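Local coordinates for saframycin Mx1 synthetase B (Legionella pneumophila subsp. pneumophila, PDB 3KXW), which belongs to the AMP-binding (ANL) family of enzymes and holds 5'-o-[(s)-(dodecanoyloxy)(hydroxy)phosphoryl]adenosine in its ligand pocket, at residues K51-T56 with E149-N154; E60-G65 with A88-V93; I164-I169 with S188-L193; Y273-I278 with Q311-F316. All blocks are in the same frame, centred on the assembly; numbering follows the deposited sequence.

Contact 1: K51-T56 with E149-N154; sequences KAIAAT and ESIELN
Ala52 O accepts two bonds from Thr56, one from the backbone N at 3.1 Å and one from the hydroxyl OG1 at 3.0 Å, while methyl CG2 of Ile151 rests against the same oxygen. The two donors come from opposite faces of the carbonyl plane, with OG1 tilted 26° out of it. Thr56 OG1 stands beside its own backbone N, anti to the carbonyl carbon (chi1 -56°), which turns the hydroxyl back toward the preceding turn. Threonine suits this place: the helix itself satisfies its hydroxyl, and the residue can then pack against an apolar partner. Ile151 is that partner, its CG2 lying 3.5 Å from Thr56 OG1 and its CD1 4.0 Å from Thr56 CB. The contact lays the loop that follows strand 143-147, with Ile151 and Glu152 extended between two short 3-10 turns, against helix 43-59, which also packs on helix 76-87 through Ile53 and Ala54. The shorter branch of Ile151, CG2, meets Ala52 CB at 3.9 Å; the longer one ends with CD1 3.9 Å from Ile53 CG1, where the two isoleucines cross at about a right angle. No hydrogen bond joins the segments. Alanine at 52 is small enough for the loop backbone to come close, and its CB lies 3.6 Å from Glu152 O. Leu153 bends back onto Gln48 and His49.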
loop_
_atom_site.group_PDB
_atom_site.type_symbol
_atom_site.label_atom_id
_atom_site.label_comp_id
_atom_site.label_asym_id
_atom_site.label_seq_id
_atom_site.Cartn_x
_atom_site.Cartn_y
_atom_site.Cartn_z
ATOM N N LYS A 51 6.706 -25.102 7.456
ATOM C CA LYS A 51 7.546 -26.279 7.224
ATOM C C LYS A 51 6.944 -27.232 6.204
ATOM O O LYS A 51 7.659 -27.723 5.319
ATOM C CB LYS A 51 7.821 -27.021 8.539
ATOM C CG LYS A 51 8.724 -26.231 9.477
ATOM C CD LYS A 51 8.630 -26.722 10.921
ATOM C CE LYS A 51 9.922 -26.442 11.666
ATOM N NZ LYS A 51 9.724 -26.504 13.130
ATOM N N ALA A 52 5.641 -27.489 6.323
ATOM C CA ALA A 52 4.942 -28.364 5.380
ATOM C C ALA A 52 5.030 -27.826 3.949
ATOM O O ALA A 52 5.258 -28.573 2.992
ATOM C CB ALA A 52 3.479 -28.538 5.800
ATOM N N ILE A 53 4.835 -26.520 3.804
ATOM C CA ILE A 53 4.877 -25.909 2.484
ATOM C C ILE A 53 6.292 -25.913 1.942
ATOM O O ILE A 53 6.515 -26.232 0.765
ATOM C CB ILE A 53 4.302 -24.473 2.521
ATOM C CG1 ILE A 53 2.801 -24.549 2.788
ATOM C CG2 ILE A 53 4.647 -23.702 1.227
ATOM C CD1 ILE A 53 2.186 -23.245 3.326
ATOM N N ALA A 54 7.262 -25.588 2.793
ATOM C CA ALA A 54 8.659 -25.637 2.365
ATOM C C ALA A 54 9.077 -27.056 1.937
ATOM O O ALA A 54 9.819 -27.231 0.966
ATOM C CB ALA A 54 9.595 -25.073 3.459
ATOM N N ALA A 55 8.610 -28.066 2.658
ATOM C CA ALA A 55 8.993 -29.444 2.322
ATOM C C ALA A 55 8.416 -29.828 0.953
ATOM O O ALA A 55 9.050 -30.536 0.172
ATOM C CB ALA A 55 8.500 -30.413 3.396
ATOM N N THR A 56 7.196 -29.377 0.688
ATOM C CA THR A 56 6.579 -29.590 -0.611
ATOM C C THR A 56 7.354 -28.886 -1.731
ATOM O O THR A 56 7.633 -29.478 -2.780
ATOM C CB THR A 56 5.119 -29.124 -0.617
ATOM O OG1 THR A 56 4.411 -29.791 0.432
ATOM C CG2 THR A 56 4.477 -29.429 -1.959
ATOM N N GLU A 149 -4.125 -26.343 -0.492
ATOM C CA GLU A 149 -4.847 -27.364 0.258
ATOM C C GLU A 149 -4.309 -28.790 0.088
ATOM O O GLU A 149 -4.633 -29.677 0.886
ATOM C CB GLU A 149 -6.342 -27.343 -0.081
ATOM C CG GLU A 149 -7.056 -26.101 0.406
ATOM C CD GLU A 149 -7.230 -25.083 -0.705
ATOM O OE1 GLU A 149 -6.418 -25.120 -1.652
ATOM O OE2 GLU A 149 -8.183 -24.264 -0.637
ATOM N N SER A 150 -3.519 -29.018 -0.958
ATOM C CA SER A 150 -2.975 -30.344 -1.230
ATOM C C SER A 150 -1.825 -30.639 -0.265
ATOM O O SER A 150 -1.323 -31.773 -0.170
ATOM C CB SER A 150 -2.476 -30.412 -2.678
ATOM O OG SER A 150 -1.230 -29.746 -2.813
ATOM N N ILE A 151 -1.401 -29.603 0.444
ATOM C CA ILE A 151 -0.266 -29.715 1.355
ATOM C C ILE A 151 -0.685 -30.098 2.793
ATOM O O ILE A 151 -1.332 -29.328 3.491
ATOM C CB ILE A 151 0.578 -28.415 1.343
ATOM C CG1 ILE A 151 1.070 -28.149 -0.078
ATOM C CG2 ILE A 151 1.731 -28.536 2.314
ATOM C CD1 ILE A 151 1.847 -26.848 -0.270
ATOM N N GLU A 152 -0.293 -31.301 3.213
ATOM C CA GLU A 152 -0.657 -31.840 4.517
ATOM C C GLU A 152 0.422 -31.592 5.578
ATOM O O GLU A 152 1.630 -31.593 5.281
ATOM C CB GLU A 152 -0.903 -33.350 4.407
ATOM C CG GLU A 152 -2.115 -33.712 3.583
ATOM C CD GLU A 152 -3.417 -33.590 4.371
ATOM O OE1 GLU A 152 -3.373 -33.653 5.623
ATOM O OE2 GLU A 152 -4.487 -33.433 3.738
ATOM N N LEU A 153 -0.031 -31.427 6.817
ATOM C CA LEU A 153 0.862 -31.219 7.948
ATOM C C LEU A 153 1.805 -32.398 8.198
ATOM O O LEU A 153 2.848 -32.244 8.836
ATOM C CB LEU A 153 0.049 -30.862 9.207
ATOM C CG LEU A 153 -0.501 -29.417 9.216
ATOM C CD1 LEU A 153 -1.590 -29.183 10.293
ATOM C CD2 LEU A 153 0.621 -28.374 9.369
ATOM N N ASN A 154 1.464 -33.573 7.679
ATOM C CA ASN A 154 2.382 -34.704 7.803
ATOM C C ASN A 154 3.667 -34.525 6.979
ATOM O O ASN A 154 4.568 -35.358 7.042
ATOM C CB ASN A 154 1.693 -36.045 7.471
ATOM C CG ASN A 154 1.262 -36.141 6.020
ATOM O OD1 ASN A 154 1.770 -35.410 5.162
ATOM N ND2 ASN A 154 0.302 -37.039 5.732
#

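Contact 2: E60-G65 with A88-V93; sequences EGAKPG and AGCIAV
A beta-alpha-beta crossover joins the parallel neighbours 67-71 and 91-95 through helix 76-87, and here the approach to its first strand, Ala62 to Gly65, meets the entry to its second, Ala88 to Ile91. Gly65 N donates to Gly89 O at 2.9 Å, fairly straight at 159°. Pro64 CA sits 3.3 Å from the same oxygen as a CA-H...O contact. Gly89 has positive phi and closes helix 76-87 in a Schellman motif, as Gly61 does for helix 43-59; glycine adopts such angles readily. A water joins the two chain segments by donating to Ala62 O at 3.0 Å and to Ala88 O at 2.8 Å. Cys90 stands with SG beside its backbone N (chi1 -64°), which turns the sulfur toward Lys63 O and to within 3.8 Å of Ala62 CB, a small apolar pairing on the buried side. Further along, Ile91 CD1 touches Gly65 O at 3.5 Å, an oxygen that also accepts a bond from Arg67. Every hydrogen bond between the segments, direct or through the water, uses main-chain atoms, which suggests that the fit depends chiefly on backbone shape, with Cys90 and Ala62 supplying the apolar side-chain pair.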
loop_
_atom_site.group_PDB
_atom_site.type_symbol
_atom_site.label_atom_id
_atom_site.label_comp_id
_atom_site.label_asym_id
_atom_site.label_seq_id
_atom_site.Cartn_x
_atom_site.Cartn_y
_atom_site.Cartn_z
ATOM N N GLU A 60 9.344 -30.754 -4.757
ATOM C CA GLU A 60 9.012 -30.461 -6.149
ATOM C C GLU A 60 10.149 -29.830 -6.942
ATOM O O GLU A 60 9.956 -29.404 -8.083
ATOM C CB GLU A 60 7.774 -29.567 -6.220
ATOM C CG GLU A 60 6.512 -30.248 -5.738
ATOM C CD GLU A 60 6.077 -31.347 -6.683
ATOM O OE1 GLU A 60 6.002 -31.081 -7.899
ATOM O OE2 GLU A 60 5.816 -32.473 -6.216
ATOM N N GLY A 61 11.329 -29.767 -6.344
ATOM C CA GLY A 61 12.514 -29.378 -7.072
ATOM C C GLY A 61 12.892 -27.914 -6.940
ATOM O O GLY A 61 13.866 -27.498 -7.544
ATOM N N ALA A 62 12.148 -27.127 -6.161
ATOM C CA ALA A 62 12.559 -25.736 -5.938
ATOM C C ALA A 62 13.823 -25.648 -5.085
ATOM O O ALA A 62 13.956 -26.357 -4.084
ATOM C CB ALA A 62 11.417 -24.900 -5.303
ATOM N N LYS A 63 14.727 -24.753 -5.471
ATOM C CA LYS A 63 16.047 -24.614 -4.848
ATOM C C LYS A 63 16.205 -23.216 -4.269
ATOM O O LYS A 63 15.505 -22.306 -4.693
ATOM C CB LYS A 63 17.130 -24.836 -5.910
ATOM C CG LYS A 63 17.030 -26.184 -6.608
ATOM C CD LYS A 63 17.198 -27.323 -5.638
ATOM C CE LYS A 63 17.018 -28.657 -6.350
ATOM N NZ LYS A 63 17.146 -29.807 -5.405
ATOM N N PRO A 64 17.132 -23.035 -3.308
ATOM C CA PRO A 64 17.365 -21.690 -2.778
ATOM C C PRO A 64 17.671 -20.683 -3.869
ATOM O O PRO A 64 18.526 -20.934 -4.729
ATOM C CB PRO A 64 18.590 -21.877 -1.884
ATOM C CG PRO A 64 18.477 -23.292 -1.429
ATOM C CD PRO A 64 17.945 -24.048 -2.609
ATOM N N GLY A 65 16.982 -19.547 -3.834
ATOM C CA GLY A 65 17.154 -18.530 -4.858
ATOM C C GLY A 65 16.129 -18.581 -5.986
ATOM O O GLY A 65 15.952 -17.593 -6.685
ATOM N N ALA A 88 12.020 -22.382 2.708
ATOM C CA ALA A 88 12.692 -23.147 1.655
ATOM C C ALA A 88 13.870 -22.395 1.030
ATOM O O ALA A 88 14.541 -22.917 0.139
ATOM C CB ALA A 88 11.693 -23.543 0.579
ATOM N N GLY A 89 14.126 -21.177 1.488
ATOM C CA GLY A 89 15.147 -20.335 0.889
ATOM C C GLY A 89 14.758 -19.818 -0.488
ATOM O O GLY A 89 15.604 -19.327 -1.238
ATOM N N CYS A 90 13.477 -19.926 -0.822
ATOM C CA CYS A 90 12.979 -19.439 -2.100
ATOM C C CYS A 90 12.562 -17.973 -1.983
ATOM O O CYS A 90 12.279 -17.488 -0.888
ATOM C CB CYS A 90 11.799 -20.299 -2.581
ATOM S SG CYS A 90 12.279 -22.041 -2.931
ATOM N N ILE A 91 12.574 -17.280 -3.116
ATOM C CA ILE A 91 12.220 -15.870 -3.179
ATOM C C ILE A 91 10.705 -15.765 -3.417
ATOM O O ILE A 91 10.218 -16.120 -4.481
ATOM C CB ILE A 91 13.006 -15.151 -4.285
ATOM C CG1 ILE A 91 14.521 -15.246 -4.014
ATOM C CG2 ILE A 91 12.541 -13.664 -4.446
ATOM C CD1 ILE A 91 15.367 -14.560 -5.051
ATOM N N ALA A 92 9.964 -15.285 -2.421
ATOM C CA ALA A 92 8.516 -15.195 -2.555
ATOM C C ALA A 92 8.145 -14.078 -3.508
ATOM O O ALA A 92 8.734 -13.003 -3.446
ATOM C CB ALA A 92 7.851 -14.975 -1.178
ATOM N N VAL A 93 7.162 -14.325 -4.375
ATOM C CA VAL A 93 6.673 -13.296 -5.288
ATOM C C VAL A 93 5.147 -13.215 -5.233
ATOM O O VAL A 93 4.440 -13.891 -5.988
ATOM C CB VAL A 93 7.141 -13.527 -6.770
ATOM C CG1 VAL A 93 6.689 -12.345 -7.647
ATOM C CG2 VAL A 93 8.675 -13.722 -6.841
HETATM O O HOH W 1 14.905 -25.275 -1.408
#

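Contact 3: I164-I169 with S188-L193; sequences IKSNDI and SHHNLL
Ile164 lays its CG2 methyl over one face of the His189 ring, 3.6 Å from the centroid and 26° off the normal, a CH-pi contact displaced toward CD2. The two side chains cross at about a right angle, and the beta-branched isoleucine can offer this methyl close to its backbone. His190, next along the helix, is turned differently: with CG anti to the backbone N (chi1 -171°), its ring leads away and the closest side-chain packing is by the stem, CB lying 3.8 Å from Ser166 CB. Beneath these side chains the backbones are bonded. His189 N donates to Asp168 O at 3.0 Å, nearly along the C=O axis, and His190 N donates to Ser166 O at 2.9 Å. Both acceptors lie in the type I turn from Lys165 to Asp168, which is steadied when Asp168 OD2 accepts from Lys165 N at 2.9 Å, met from above the carboxylate plane. Ser188 carries OG between its backbone N and carbonyl carbon (chi1 71°), where it accepts from Asn191 N at 2.9 Å; a water also links it to Asn167 OD1. Serine is thus the N-cap of helix 189-202, and the turn carbonyls take up further N-H groups of its first turn. Ile169 and Ser188 form an antiparallel non-hydrogen-bonded pair where strands 169-174 and 184-188 flank the Ser/Thr/Gly-rich loop characteristic of AMP-binding enzymes.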
loop_
_atom_site.group_PDB
_atom_site.type_symbol
_atom_site.label_atom_id
_atom_site.label_comp_id
_atom_site.label_asym_id
_atom_site.label_seq_id
_atom_site.Cartn_x
_atom_site.Cartn_y
_atom_site.Cartn_z
ATOM N N ILE A 164 20.452 -19.996 5.114
ATOM C CA ILE A 164 20.110 -18.631 4.745
ATOM C C ILE A 164 21.167 -17.655 5.219
ATOM O O ILE A 164 21.556 -17.681 6.384
ATOM C CB ILE A 164 18.761 -18.219 5.351
ATOM C CG1 ILE A 164 17.682 -19.172 4.873
ATOM C CG2 ILE A 164 18.422 -16.815 4.923
ATOM C CD1 ILE A 164 16.306 -18.910 5.524
ATOM N N LYS A 165 21.657 -16.829 4.297
ATOM C CA LYS A 165 22.585 -15.759 4.621
ATOM C C LYS A 165 21.872 -14.410 4.623
ATOM O O LYS A 165 20.889 -14.211 3.894
ATOM C CB LYS A 165 23.730 -15.722 3.626
ATOM C CG LYS A 165 24.560 -17.005 3.593
ATOM C CD LYS A 165 25.649 -16.896 2.545
ATOM C CE LYS A 165 26.788 -15.978 3.007
ATOM N NZ LYS A 165 27.332 -16.348 4.350
ATOM N N SER A 166 22.385 -13.494 5.433
ATOM C CA SER A 166 21.807 -12.159 5.574
ATOM C C SER A 166 21.484 -11.504 4.253
ATOM O O SER A 166 20.403 -10.921 4.075
ATOM C CB SER A 166 22.758 -11.238 6.355
ATOM O OG SER A 166 22.743 -11.552 7.717
ATOM N N ASN A 167 22.429 -11.567 3.326
ATOM C CA ASN A 167 22.265 -10.843 2.077
ATOM C C ASN A 167 21.429 -11.560 1.031
ATOM O O ASN A 167 21.121 -10.985 -0.001
ATOM C CB ASN A 167 23.620 -10.456 1.502
ATOM C CG ASN A 167 24.197 -9.249 2.181
ATOM O OD1 ASN A 167 23.457 -8.361 2.634
ATOM N ND2 ASN A 167 25.519 -9.193 2.256
ATOM N N ASP A 168 21.052 -12.804 1.305
ATOM C CA ASP A 168 20.179 -13.542 0.405
ATOM C C ASP A 168 18.844 -12.808 0.236
ATOM O O ASP A 168 18.297 -12.292 1.196
ATOM C CB ASP A 168 19.859 -14.928 0.964
ATOM C CG ASP A 168 21.043 -15.900 0.904
ATOM O OD1 ASP A 168 22.050 -15.604 0.245
ATOM O OD2 ASP A 168 20.937 -16.972 1.535
ATOM N N ILE A 169 18.302 -12.809 -0.967
ATOM C CA ILE A 169 16.990 -12.208 -1.194
ATOM C C ILE A 169 15.885 -13.073 -0.588
ATOM O O ILE A 169 15.873 -14.290 -0.789
ATOM C CB ILE A 169 16.754 -12.016 -2.714
ATOM C CG1 ILE A 169 17.895 -11.197 -3.321
ATOM C CG2 ILE A 169 15.386 -11.409 -2.987
ATOM C CD1 ILE A 169 18.276 -9.938 -2.539
ATOM N N SER A 188 16.282 -8.284 0.920
ATOM C CA SER A 188 17.089 -9.357 1.507
ATOM C C SER A 188 16.578 -9.705 2.898
ATOM O O SER A 188 15.786 -8.969 3.470
ATOM C CB SER A 188 18.575 -8.948 1.580
ATOM O OG SER A 188 18.769 -7.959 2.574
ATOM N N HIS A 189 17.022 -10.842 3.432
ATOM C CA HIS A 189 16.680 -11.203 4.792
ATOM C C HIS A 189 17.149 -10.153 5.800
ATOM O O HIS A 189 16.452 -9.875 6.781
ATOM C CB HIS A 189 17.230 -12.598 5.127
ATOM C CG HIS A 189 16.394 -13.704 4.568
ATOM N ND1 HIS A 189 15.213 -14.096 5.155
ATOM C CD2 HIS A 189 16.551 -14.486 3.470
ATOM C CE1 HIS A 189 14.670 -15.069 4.442
ATOM N NE2 HIS A 189 15.463 -15.329 3.417
ATOM N N HIS A 190 18.324 -9.579 5.557
ATOM C CA HIS A 190 18.885 -8.528 6.414
ATOM C C HIS A 190 18.069 -7.225 6.268
ATOM O O HIS A 190 17.795 -6.544 7.261
ATOM C CB HIS A 190 20.382 -8.322 6.081
ATOM C CG HIS A 190 21.126 -7.418 7.022
ATOM N ND1 HIS A 190 21.370 -7.740 8.339
ATOM C CD2 HIS A 190 21.757 -6.238 6.808
ATOM C CE1 HIS A 190 22.067 -6.773 8.913
ATOM N NE2 HIS A 190 22.310 -5.847 8.005
ATOM N N ASN A 191 17.664 -6.894 5.045
ATOM C CA ASN A 191 16.835 -5.698 4.827
ATOM C C ASN A 191 15.568 -5.789 5.656
ATOM O O ASN A 191 15.162 -4.839 6.302
ATOM C CB ASN A 191 16.366 -5.600 3.364
ATOM C CG ASN A 191 17.458 -5.157 2.403
ATOM O OD1 ASN A 191 18.391 -4.413 2.762
ATOM N ND2 ASN A 191 17.313 -5.575 1.153
ATOM N N LEU A 192 14.924 -6.945 5.560
ATOM C CA LEU A 192 13.646 -7.195 6.199
ATOM C C LEU A 192 13.756 -7.083 7.716
ATOM O O LEU A 192 13.011 -6.327 8.342
ATOM C CB LEU A 192 13.136 -8.573 5.799
ATOM C CG LEU A 192 11.828 -9.008 6.475
ATOM C CD1 LEU A 192 10.673 -8.057 6.145
ATOM C CD2 LEU A 192 11.489 -10.429 6.071
ATOM N N LEU A 193 14.680 -7.828 8.315
ATOM C CA LEU A 193 14.840 -7.736 9.770
ATOM C C LEU A 193 15.213 -6.322 10.197
ATOM O O LEU A 193 14.770 -5.845 11.227
ATOM C CB LEU A 193 15.874 -8.739 10.285
ATOM C CG LEU A 193 15.534 -10.241 10.209
ATOM C CD1 LEU A 193 16.748 -11.045 10.754
ATOM C CD2 LEU A 193 14.262 -10.559 10.989
HETATM O O HOH W 2 21.141 -7.069 2.536
#

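Contact 4: Y273-I278 with Q311-F316; sequences YCVKRI and QAFKEF
Phe313 and Ala312 in the last part of helix 303-313 pack against Cys274 and Val275 of helix 269-277 and Ile278 just beyond it. The helices belong to successive beta-alpha-beta crossovers of one sheet, whose parallel strands 263-266, 293-296 and 323-328 lie side by side. No hydrogen bond crosses between the segments, and the interactions across the interface are apolar. Between aliphatic groups, Val275 CG2 meets Ala312 CB at 4.0 Å. Round the Phe313 ring, Cys274 CB stands 4.3 Å from CE2, and Val275 CG2 lies 4.5 Å from the same Phe313 CE2. The ring is brought to this cluster with CG anti to the carbonyl carbon (chi1 -63°). The long phenylalanine side chain reaches across to the other helix, alanine allows a close approach, and branched valine and isoleucine pack beside them. Leu253 of helix 250-259 touches both Ile278 and Phe313, completing a buried three-helix packing, and Trp252 of the same helix touches Cys274. Phe313 has further partners of a different kind: it meets the ring of Phe309 and makes a cation-pi interaction with Lys283, whose NZ also bonds to Ala312 O. At the far end of the ring, Ile278 crosses Phe313 at about a right angle, its CD1 methyl 4.1 Å from Phe313 CZ.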
loop_
_atom_site.group_PDB
_atom_site.type_symbol
_atom_site.label_atom_id
_atom_site.label_comp_id
_atom_site.label_asym_id
_atom_site.label_seq_id
_atom_site.Cartn_x
_atom_site.Cartn_y
_atom_site.Cartn_z
ATOM N N TYR A 273 -12.544 8.419 3.528
ATOM C CA TYR A 273 -13.548 7.457 3.097
ATOM C C TYR A 273 -14.466 7.088 4.264
ATOM O O TYR A 273 -15.682 6.964 4.085
ATOM C CB TYR A 273 -12.855 6.226 2.515
ATOM C CG TYR A 273 -13.755 5.270 1.779
ATOM C CD1 TYR A 273 -14.248 5.552 0.510
ATOM C CD2 TYR A 273 -14.090 4.068 2.351
ATOM C CE1 TYR A 273 -15.089 4.634 -0.158
ATOM C CE2 TYR A 273 -14.886 3.172 1.709
ATOM C CZ TYR A 273 -15.391 3.441 0.467
ATOM O OH TYR A 273 -16.195 2.455 -0.091
ATOM N N CYS A 274 -13.871 6.893 5.444
ATOM C CA CYS A 274 -14.659 6.693 6.676
ATOM C C CYS A 274 -15.586 7.858 6.986
ATOM O O CYS A 274 -16.764 7.659 7.276
ATOM C CB CYS A 274 -13.748 6.474 7.875
ATOM S SG CYS A 274 -12.927 4.861 7.905
ATOM N N VAL A 275 -15.048 9.073 6.920
ATOM C CA VAL A 275 -15.858 10.255 7.176
ATOM C C VAL A 275 -17.032 10.330 6.202
ATOM O O VAL A 275 -18.165 10.620 6.595
ATOM C CB VAL A 275 -15.008 11.538 7.085
ATOM C CG1 VAL A 275 -15.902 12.801 7.016
ATOM C CG2 VAL A 275 -14.052 11.621 8.260
ATOM N N LYS A 276 -16.750 10.089 4.929
ATOM C CA LYS A 276 -17.761 10.206 3.891
ATOM C C LYS A 276 -18.862 9.139 3.990
ATOM O O LYS A 276 -20.047 9.427 3.735
ATOM C CB LYS A 276 -17.116 10.141 2.510
ATOM C CG LYS A 276 -18.095 10.517 1.413
ATOM C CD LYS A 276 -17.438 11.319 0.357
ATOM C CE LYS A 276 -18.457 12.103 -0.456
ATOM N NZ LYS A 276 -18.532 13.504 -0.005
ATOM N N ARG A 277 -18.467 7.917 4.351
ATOM C CA ARG A 277 -19.348 6.744 4.248
ATOM C C ARG A 277 -20.140 6.424 5.523
ATOM O O ARG A 277 -21.139 5.719 5.464
ATOM C CB ARG A 277 -18.553 5.494 3.850
ATOM C CG ARG A 277 -18.113 5.410 2.356
ATOM C CD ARG A 277 -19.257 5.116 1.380
ATOM N NE ARG A 277 -19.926 3.839 1.636
ATOM C CZ ARG A 277 -19.649 2.695 1.021
ATOM N NH1 ARG A 277 -18.719 2.635 0.082
ATOM N NH2 ARG A 277 -20.324 1.600 1.339
ATOM N N ILE A 278 -19.680 6.899 6.670
ATOM C CA ILE A 278 -20.273 6.473 7.945
ATOM C C ILE A 278 -21.227 7.530 8.507
ATOM O O ILE A 278 -20.810 8.600 8.924
ATOM C CB ILE A 278 -19.172 6.105 8.961
ATOM C CG1 ILE A 278 -18.289 4.983 8.380
ATOM C CG2 ILE A 278 -19.777 5.707 10.314
ATOM C CD1 ILE A 278 -17.149 4.563 9.271
ATOM N N GLN A 311 -12.781 15.148 14.106
ATOM C CA GLN A 311 -14.082 15.711 14.470
ATOM C C GLN A 311 -15.205 14.663 14.361
ATOM O O GLN A 311 -16.130 14.632 15.174
ATOM C CB GLN A 311 -14.412 16.952 13.624
ATOM C CG GLN A 311 -13.508 18.175 13.862
ATOM C CD GLN A 311 -13.575 18.667 15.293
ATOM O OE1 GLN A 311 -14.574 18.456 15.981
ATOM N NE2 GLN A 311 -12.508 19.295 15.755
ATOM N N ALA A 312 -15.117 13.800 13.354
ATOM C CA ALA A 312 -16.127 12.765 13.143
ATOM C C ALA A 312 -16.126 11.654 14.206
ATOM O O ALA A 312 -17.165 11.026 14.448
ATOM C CB ALA A 312 -15.992 12.159 11.722
ATOM N N PHE A 313 -14.979 11.402 14.841
ATOM C CA PHE A 313 -14.896 10.250 15.747
ATOM C C PHE A 313 -14.485 10.537 17.196
ATOM O O PHE A 313 -14.434 9.629 18.018
ATOM C CB PHE A 313 -14.076 9.119 15.101
ATOM C CG PHE A 313 -14.719 8.602 13.848
ATOM C CD1 PHE A 313 -15.799 7.741 13.929
ATOM C CD2 PHE A 313 -14.311 9.044 12.600
ATOM C CE1 PHE A 313 -16.425 7.277 12.804
ATOM C CE2 PHE A 313 -14.963 8.592 11.443
ATOM C CZ PHE A 313 -16.014 7.718 11.550
ATOM N N LYS A 314 -14.208 11.799 17.487
ATOM C CA LYS A 314 -13.761 12.211 18.817
ATOM C C LYS A 314 -14.757 11.850 19.898
ATOM O O LYS A 314 -14.370 11.537 21.015
ATOM C CB LYS A 314 -13.448 13.719 18.848
ATOM C CG LYS A 314 -14.644 14.640 18.753
ATOM C CD LYS A 314 -14.198 16.115 18.827
ATOM C CE LYS A 314 -15.392 17.076 18.892
ATOM N NZ LYS A 314 -14.958 18.515 18.843
ATOM N N GLU A 315 -16.044 11.879 19.572
ATOM C CA GLU A 315 -17.042 11.508 20.562
ATOM C C GLU A 315 -17.014 10.004 20.873
ATOM O O GLU A 315 -17.616 9.546 21.855
ATOM C CB GLU A 315 -18.433 11.994 20.146
ATOM C CG GLU A 315 -18.504 13.524 19.977
ATOM C CD GLU A 315 -18.026 14.304 21.208
ATOM O OE1 GLU A 315 -18.159 13.802 22.351
ATOM O OE2 GLU A 315 -17.524 15.442 21.049
ATOM N N PHE A 316 -16.276 9.245 20.068
ATOM C CA PHE A 316 -16.160 7.809 20.307
ATOM C C PHE A 316 -14.762 7.367 20.702
ATOM O O PHE A 316 -14.374 6.237 20.437
ATOM C CB PHE A 316 -16.687 7.016 19.116
ATOM C CG PHE A 316 -18.096 7.374 18.764
ATOM C CD1 PHE A 316 -19.160 6.683 19.312
ATOM C CD2 PHE A 316 -18.353 8.474 17.954
ATOM C CE1 PHE A 316 -20.472 7.049 19.005
ATOM C CE2 PHE A 316 -19.655 8.847 17.655
ATOM C CZ PHE A 316 -20.710 8.140 18.179
#

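How the contacts relate
Along the chain contact 2 is nested within the loop closed by contact 1, and contacts 3 and 4 follow in series, all within the AMP-binding part of the chain. The first three form a chain of neighbours: centres of contacts 1 and 2 are about 14 Å apart, as are those of 2 and 3. Ala54 CB touches Ala88 N at 3.7 Å, and Ile91 CG1 touches Ile169 O at 3.6 Å. Strand 91-95 also bonds to strand 169-174 through Ala92. Contact 4 stands apart, its centre 41 to 45 Å from the others. Contacts 1 to 3 thus knit together the region around strands 91-95 and 169-174, while contact 4 packs helices beside the sheet of strands 263-266, 293-296 and 323-328.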